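Long-range contact in mandalate racemase/muconate lactonizing enzyme (Unidentified, PDB 4E4U), which is probably an enzyme of the mandelate racemase/muconate lactonizing family, whose members act on carboxylate substrates, though its own reaction is not established: residues 20-25 and 41-46. Sequence-based numbering, arbitrary orientation.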
ATOM      1  N   GLY A  20     -13.176  -6.829  41.278  1.00 17.98           N
ATOM      2  CA  GLY A  20     -12.125  -7.834  41.303  1.00 17.57           C
ATOM      3  C   GLY A  20     -11.787  -8.375  42.678  1.00 16.77           C
ATOM      4  O   GLY A  20     -12.430  -8.034  43.666  1.00 18.06           O
ATOM      5  N   MET A  21     -10.765  -9.224  42.744  1.00 15.90           N
ATOM      6  CA  MET A  21     -10.416  -9.900  43.990  1.00 15.47           C
ATOM      7  C   MET A  21      -9.600  -9.051  44.966  1.00 15.32           C
ATOM      8  O   MET A  21      -9.736  -9.194  46.176  1.00 15.74           O
ATOM      9  CB  MET A  21      -9.661 -11.197  43.685  1.00 16.55           C
ATOM     10  CG  MET A  21     -10.429 -12.186  42.817  1.00 19.25           C
ATOM     11  SD  MET A  21     -12.053 -12.582  43.494  1.00 22.12           S
ATOM     12  CE  MET A  21     -11.609 -13.288  45.075  1.00 22.32           C
ATOM     13  N   TYR A  22      -8.733  -8.193  44.448  1.00 14.11           N
ATOM     14  CA  TYR A  22      -7.874  -7.384  45.307  1.00 13.89           C
ATOM     15  C   TYR A  22      -7.436  -6.143  44.565  1.00 14.11           C
ATOM     16  O   TYR A  22      -7.387  -6.132  43.335  1.00 15.38           O
ATOM     17  CB  TYR A  22      -6.644  -8.175  45.800  1.00 13.83           C
ATOM     18  CG  TYR A  22      -5.881  -8.834  44.679  1.00 13.44           C
ATOM     19  CD1 TYR A  22      -4.947  -8.121  43.928  1.00 13.41           C
ATOM     20  CD2 TYR A  22      -6.122 -10.158  44.337  1.00 14.06           C
ATOM     21  CE1 TYR A  22      -4.271  -8.713  42.872  1.00 13.75           C
ATOM     22  CE2 TYR A  22      -5.446 -10.760  43.294  1.00 13.70           C
ATOM     23  CZ  TYR A  22      -4.530 -10.036  42.560  1.00 13.25           C
ATOM     24  OH  TYR A  22      -3.876 -10.651  41.521  1.00 14.38           O
ATOM     25  N   TRP A  23      -7.122  -5.100  45.321  1.00 13.96           N
ATOM     26  CA  TRP A  23      -6.595  -3.866  44.752  1.00 13.98           C
ATOM     27  C   TRP A  23      -5.206  -3.611  45.309  1.00 13.95           C
ATOM     28  O   TRP A  23      -4.965  -3.783  46.506  1.00 15.63           O
ATOM     29  CB  TRP A  23      -7.524  -2.692  45.065  1.00 14.59           C
ATOM     30  CG  TRP A  23      -8.906  -2.868  44.507  1.00 14.08           C
ATOM     31  CD1 TRP A  23      -9.257  -3.575  43.385  1.00 14.38           C
ATOM     32  CD2 TRP A  23     -10.129  -2.351  45.053  1.00 13.96           C
ATOM     33  NE1 TRP A  23     -10.620  -3.512  43.195  1.00 14.44           N
ATOM     34  CE2 TRP A  23     -11.177  -2.768  44.205  1.00 14.07           C
ATOM     35  CE3 TRP A  23     -10.434  -1.569  46.173  1.00 14.91           C
ATOM     36  CZ2 TRP A  23     -12.515  -2.440  44.454  1.00 14.96           C
ATOM     37  CZ3 TRP A  23     -11.763  -1.236  46.412  1.00 15.11           C
ATOM     38  CH2 TRP A  23     -12.784  -1.671  45.558  1.00 15.61           C
ATOM     39  N   ILE A  24      -4.293  -3.215  44.426  1.00 13.30           N
ATOM     40  CA  ILE A  24      -2.902  -3.006  44.800  1.00 12.90           C
ATOM     41  C   ILE A  24      -2.609  -1.520  44.926  1.00 13.68           C
ATOM     42  O   ILE A  24      -2.547  -0.812  43.917  1.00 13.44           O
ATOM     43  CB  ILE A  24      -1.948  -3.610  43.748  1.00 13.90           C
ATOM     44  CG1 ILE A  24      -2.263  -5.088  43.512  1.00 14.86           C
ATOM     45  CG2 ILE A  24      -0.506  -3.431  44.185  1.00 14.50           C
ATOM     46  CD1 ILE A  24      -1.511  -5.687  42.328  1.00 15.73           C
ATOM     47  N   PHE A  25      -2.418  -1.047  46.156  1.00 13.67           N
ATOM     48  CA  PHE A  25      -2.137   0.367  46.387  1.00 13.73           C
ATOM     49  C   PHE A  25      -0.692   0.580  46.800  1.00 13.52           C
ATOM     50  O   PHE A  25      -0.104  -0.259  47.485  1.00 14.74           O
ATOM     51  CB  PHE A  25      -3.053   0.941  47.476  1.00 14.49           C
ATOM     52  CG  PHE A  25      -4.519   0.826  47.166  1.00 15.02           C
ATOM     53  CD1 PHE A  25      -5.064   1.450  46.051  1.00 15.46           C
ATOM     54  CD2 PHE A  25      -5.362   0.111  48.008  1.00 15.55           C
ATOM     55  CE1 PHE A  25      -6.421   1.347  45.774  1.00 16.04           C
ATOM     56  CE2 PHE A  25      -6.711   0.011  47.738  1.00 16.24           C
ATOM     57  CZ  PHE A  25      -7.243   0.623  46.618  1.00 16.18           C
ATOM     58  N   TYR A  41      -2.390  -1.832  38.259  1.00 11.47           N
ATOM     59  CA  TYR A  41      -3.288  -2.777  37.605  1.00 11.72           C
ATOM     60  C   TYR A  41      -2.431  -3.804  36.885  1.00 12.05           C
ATOM     61  O   TYR A  41      -1.873  -3.529  35.817  1.00 13.50           O
ATOM     62  CB  TYR A  41      -4.214  -2.069  36.615  1.00 12.36           C
ATOM     63  CG  TYR A  41      -5.379  -2.906  36.123  1.00 12.51           C
ATOM     64  CD1 TYR A  41      -6.438  -3.200  36.965  1.00 14.01           C
ATOM     65  CD2 TYR A  41      -5.435  -3.379  34.817  1.00 13.82           C
ATOM     66  CE1 TYR A  41      -7.515  -3.949  36.533  1.00 14.45           C
ATOM     67  CE2 TYR A  41      -6.518  -4.130  34.372  1.00 13.84           C
ATOM     68  CZ  TYR A  41      -7.552  -4.414  35.241  1.00 13.16           C
ATOM     69  OH  TYR A  41      -8.640  -5.158  34.832  1.00 13.45           O
ATOM     70  N   SER A  42      -2.291  -4.978  37.492  1.00 12.59           N
ATOM     71  CA  SER A  42      -1.463  -6.034  36.922  1.00 13.37           C
ATOM     72  C   SER A  42      -1.745  -7.334  37.647  1.00 13.48           C
ATOM     73  O   SER A  42      -1.626  -7.401  38.872  1.00 15.42           O
ATOM     74  CB  SER A  42       0.019  -5.689  37.082  1.00 14.42           C
ATOM     75  OG  SER A  42       0.825  -6.604  36.365  1.00 14.75           O
ATOM     76  N   ALA A  43      -2.103  -8.368  36.895  1.00 12.72           N
ATOM     77  CA  ALA A  43      -2.429  -9.655  37.501  1.00 13.62           C
ATOM     78  C   ALA A  43      -1.836 -10.839  36.748  1.00 11.82           C
ATOM     79  O   ALA A  43      -2.320 -11.962  36.876  1.00 12.92           O
ATOM     80  CB  ALA A  43      -3.942  -9.812  37.656  1.00 14.87           C
ATOM     81  N   THR A  44      -0.793 -10.595  35.961  1.00 11.30           N
ATOM     82  CA  THR A  44      -0.042 -11.701  35.373  1.00 11.83           C
ATOM     83  C   THR A  44       0.405 -12.664  36.475  1.00 12.07           C
ATOM     84  O   THR A  44       0.304 -13.891  36.324  1.00 12.11           O
ATOM     85  CB  THR A  44       1.187 -11.187  34.621  1.00 12.41           C
ATOM     86  OG1 THR A  44       0.783 -10.190  33.679  1.00 13.11           O
ATOM     87  CG2 THR A  44       1.880 -12.319  33.881  1.00 13.61           C
ATOM     88  N   PHE A  45       0.892 -12.082  37.575  1.00 12.09           N
ATOM     89  CA  PHE A  45       1.340 -12.817  38.755  1.00 12.51           C
ATOM     90  C   PHE A  45       0.501 -12.388  39.941  1.00 13.32           C
ATOM     91  O   PHE A  45       0.016 -11.254  39.974  1.00 13.70           O
ATOM     92  CB  PHE A  45       2.814 -12.527  39.061  1.00 11.97           C
ATOM     93  CG  PHE A  45       3.693 -12.564  37.852  1.00 11.14           C
ATOM     94  CD1 PHE A  45       3.859 -13.743  37.137  1.00 11.77           C
ATOM     95  CD2 PHE A  45       4.348 -11.419  37.417  1.00 12.09           C
ATOM     96  CE1 PHE A  45       4.667 -13.778  36.004  1.00 11.69           C
ATOM     97  CE2 PHE A  45       5.151 -11.449  36.284  1.00 12.56           C
ATOM     98  CZ  PHE A  45       5.313 -12.633  35.576  1.00 11.83           C
ATOM     99  N   GLY A  46       0.351 -13.285  40.917  1.00 13.91           N
ATOM    100  CA  GLY A  46      -0.442 -13.024  42.107  1.00 14.87           C
ATOM    101  C   GLY A  46       0.188 -12.055  43.089  1.00 15.07           C
ATOM    102  O   GLY A  46       1.355 -11.692  42.953  1.00 15.17           O
TER
HETATM  103  O   HOH W   1      -1.656  -9.320  40.925  1.00 13.81           O
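Tyr22 and Ala43 illustrate how a buried water can join two diverging segments: the phenol OH of Tyr22 lies 4.0 Å from Ala43 CB, yet no direct hydrogen bond spans the two segments. From CB, a chi1 of 52° sets CG between the backbone N and the carbonyl carbon and sends the ring out from the strand. One ring edge runs alongside Ile24, with CD1 of Tyr22 4.1 Å from Ile24 CG1 and CE1 then passing the Ile24 CD1 methyl. That methyl in turn reaches to 3.9 Å from Ser42 O. The ring also meets those of Tyr381 and His387. At the tip, Tyr22 OH donates to the water at 2.7 Å. The water donates both its own hydrogens, to Ser42 O at 2.8 Å and to Phe45 O at 2.7 Å. A single molecule thus satisfies the phenol proton and ties together two carbonyls of the loop.

The spacing follows from the topology. Strand 22-30 pairs with strand 35-40, with a backbone hydrogen bond between Ile24 and Ile40, but beyond Ile40 the chain leaves the sheet and bends towards helix 47-61. Gly46, its N-cap, donates its N-H to Asp56 of a second subunit. Pro47 touches Tyr22 and Ile54 packs against Ile24, setting helix 47-61 against the three-stranded antiparallel sheet of the N-terminal domain that, as in the enolase superfamily, accompanies the barrel.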